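Local coordinates for gene 2 protein (Enterobacteria phage Sf6, PDB 5C12) that is the nuclease domain of a DNA-packaging terminase large subunit, a metal-dependent nuclease whose full-length protein probably also binds ATP, at residues V47-D52 / Y63-G68. The protein carries 1 engineered substitution. Residues are numbered along the deposited sequence; the frame is centred on the assembly and turned at random.
With MG (magnesium ion), chain C.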
loop_
_atom_site.group_PDB
_atom_site.type_symbol
_atom_site.label_atom_id
_atom_site.label_comp_id
_atom_site.label_asym_id
_atom_site.label_seq_id
_atom_site.Cartn_x
_atom_site.Cartn_y
_atom_site.Cartn_z
ATOM N N VAL A 47 0.630 9.441 -10.399
ATOM C CA VAL A 47 0.949 9.544 -8.995
ATOM C C VAL A 47 -0.252 9.040 -8.210
ATOM O O VAL A 47 -1.369 9.521 -8.402
ATOM C CB VAL A 47 1.334 10.965 -8.580
ATOM C CG1 VAL A 47 1.537 11.040 -7.072
ATOM C CG2 VAL A 47 2.603 11.394 -9.311
ATOM N N VAL A 48 -0.018 8.041 -7.366
ATOM C CA VAL A 48 -1.028 7.399 -6.549
ATOM C C VAL A 48 -0.681 7.539 -5.082
ATOM O O VAL A 48 0.419 7.185 -4.659
ATOM C CB VAL A 48 -1.191 5.894 -6.882
ATOM C CG1 VAL A 48 -2.398 5.306 -6.135
ATOM C CG2 VAL A 48 -1.340 5.664 -8.381
ATOM N N SER A 49 -1.634 8.016 -4.299
ATOM C CA SER A 49 -1.453 8.263 -2.875
ATOM C C SER A 49 -2.549 7.552 -2.122
ATOM O O SER A 49 -3.665 7.399 -2.637
ATOM C CB SER A 49 -1.557 9.757 -2.556
ATOM O OG SER A 49 -0.517 10.515 -3.141
ATOM N N ALA A 50 -2.267 7.115 -0.910
ATOM C CA ALA A 50 -3.273 6.456 -0.103
ATOM C C ALA A 50 -3.081 6.741 1.370
ATOM O O ALA A 50 -1.976 7.033 1.840
ATOM C CB ALA A 50 -3.304 4.930 -0.368
ATOM N N HIS A 51 -4.187 6.677 2.103
ATOM C CA HIS A 51 -4.254 7.042 3.502
ATOM C C HIS A 51 -4.918 5.967 4.330
ATOM O O HIS A 51 -6.010 5.479 4.006
ATOM C CB HIS A 51 -5.067 8.342 3.628
ATOM C CG HIS A 51 -5.414 8.753 5.034
ATOM N ND1 HIS A 51 -4.483 8.850 6.042
ATOM C CD2 HIS A 51 -6.589 9.175 5.566
ATOM C CE1 HIS A 51 -5.077 9.269 7.152
ATOM N NE2 HIS A 51 -6.356 9.478 6.883
ATOM N N ASP A 52 -4.271 5.629 5.437
ATOM C CA ASP A 52 -4.817 4.734 6.432
ATOM C C ASP A 52 -5.161 5.565 7.651
ATOM O O ASP A 52 -4.283 6.099 8.325
ATOM C CB ASP A 52 -3.808 3.657 6.814
ATOM C CG ASP A 52 -4.350 2.730 7.865
ATOM O OD1 ASP A 52 -5.196 3.185 8.666
ATOM O OD2 ASP A 52 -3.960 1.552 7.886
ATOM N N TYR A 63 0.264 7.413 5.471
ATOM C CA TYR A 63 0.164 7.918 4.114
ATOM C C TYR A 63 1.310 7.383 3.287
ATOM O O TYR A 63 2.426 7.265 3.768
ATOM C CB TYR A 63 0.205 9.436 4.122
ATOM C CG TYR A 63 0.287 10.093 2.767
ATOM C CD1 TYR A 63 1.489 10.259 2.122
ATOM C CD2 TYR A 63 -0.848 10.542 2.126
ATOM C CE1 TYR A 63 1.569 10.860 0.886
ATOM C CE2 TYR A 63 -0.780 11.138 0.906
ATOM C CZ TYR A 63 0.414 11.295 0.278
ATOM O OH TYR A 63 0.454 11.940 -0.945
ATOM N N ALA A 64 1.027 7.082 2.037
ATOM C CA ALA A 64 2.059 6.642 1.107
ATOM C C ALA A 64 1.771 7.222 -0.250
ATOM O O ALA A 64 0.610 7.417 -0.598
ATOM C CB ALA A 64 2.109 5.135 1.038
ATOM N N SER A 65 2.809 7.518 -1.023
ATOM C CA SER A 65 2.609 7.969 -2.383
ATOM C C SER A 65 3.691 7.419 -3.284
ATOM O O SER A 65 4.848 7.295 -2.868
ATOM C CB SER A 65 2.617 9.492 -2.450
ATOM O OG SER A 65 2.292 9.940 -3.748
ATOM N N ARG A 66 3.312 7.108 -4.518
ATOM C CA ARG A 66 4.278 6.694 -5.523
ATOM C C ARG A 66 4.014 7.394 -6.833
ATOM O O ARG A 66 2.871 7.777 -7.140
ATOM C CB ARG A 66 4.192 5.183 -5.723
ATOM C CG ARG A 66 2.898 4.670 -6.327
ATOM C CD ARG A 66 2.835 3.157 -6.347
ATOM N NE ARG A 66 1.546 2.636 -6.812
ATOM C CZ ARG A 66 1.270 2.237 -8.044
ATOM N NH1 ARG A 66 2.178 2.287 -9.016
ATOM N NH2 ARG A 66 0.073 1.742 -8.311
ATOM N N HIS A 67 5.059 7.529 -7.625
ATOM C CA HIS A 67 4.977 7.984 -8.993
ATOM C C HIS A 67 5.328 6.756 -9.805
ATOM O O HIS A 67 6.473 6.312 -9.795
ATOM C CB HIS A 67 5.962 9.129 -9.238
ATOM C CG HIS A 67 6.013 9.591 -10.658
ATOM N ND1 HIS A 67 6.965 10.479 -11.120
ATOM C CD2 HIS A 67 5.239 9.283 -11.726
ATOM C CE1 HIS A 67 6.776 10.697 -12.408
ATOM N NE2 HIS A 67 5.731 9.991 -12.798
ATOM N N GLY A 68 4.351 6.167 -10.493
ATOM C CA GLY A 68 4.595 4.891 -11.128
ATOM C C GLY A 68 5.144 3.893 -10.132
ATOM O O GLY A 68 4.612 3.686 -9.052
HETATM MG MG MG C . -4.800 -0.133 8.633
HETATM O O HOH W 1 -6.162 0.815 9.557
HETATM O O HOH W 2 -6.060 -0.473 6.901
HETATM O O HOH W 3 -3.483 0.058 10.229
HETATM O O HOH W 4 -5.665 -1.787 9.521
#
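The guanidinium of R66 carries the CG2 methyl of V48 over one face, 4.2 Å from NH2 and displaced toward that nitrogen, while G68 O lies in the plane of the guanidinium, bonded by NH1 at 2.8 Å, although NH1 stands above the carbonyl plane of G68. NE bonds to C257 O, so these two backbone carbonyls help hold the group in place, and NH2 has a partner as well. The Y63 ring meets the other strand obliquely, leaning on A50 O and on S49. With CG anti to the backbone N (chi1 173°), the ring slants up from the sheet and along the strand, bringing OH within 2.8 Å of S49 OG. That serine oxygen also meets S65 OG at 2.9 Å, making a short chain of hydroxyls on the sheet face that helix 82-95 covers; the phenol's strongest polar partner is D96, to which OH is hydrogen-bonded. Further along this face, toward the start of strand 47-52, V47 sets CG2 obliquely against the H67 ring.

In the antiparallel ladder, V48 and R66 exchange two N-to-O bonds, as do A50 and A64, whose small side chains turn to the opposite face, under helix 249-256. Beyond it, D52 OD2 binds magnesium at 2.0 Å; four waters and D252 complete the shell. This hairpin, flanked by parallel strand 100-104 and carrying a metal-binding aspartate, is characteristic of the RNase H-like fold of terminase nucleases.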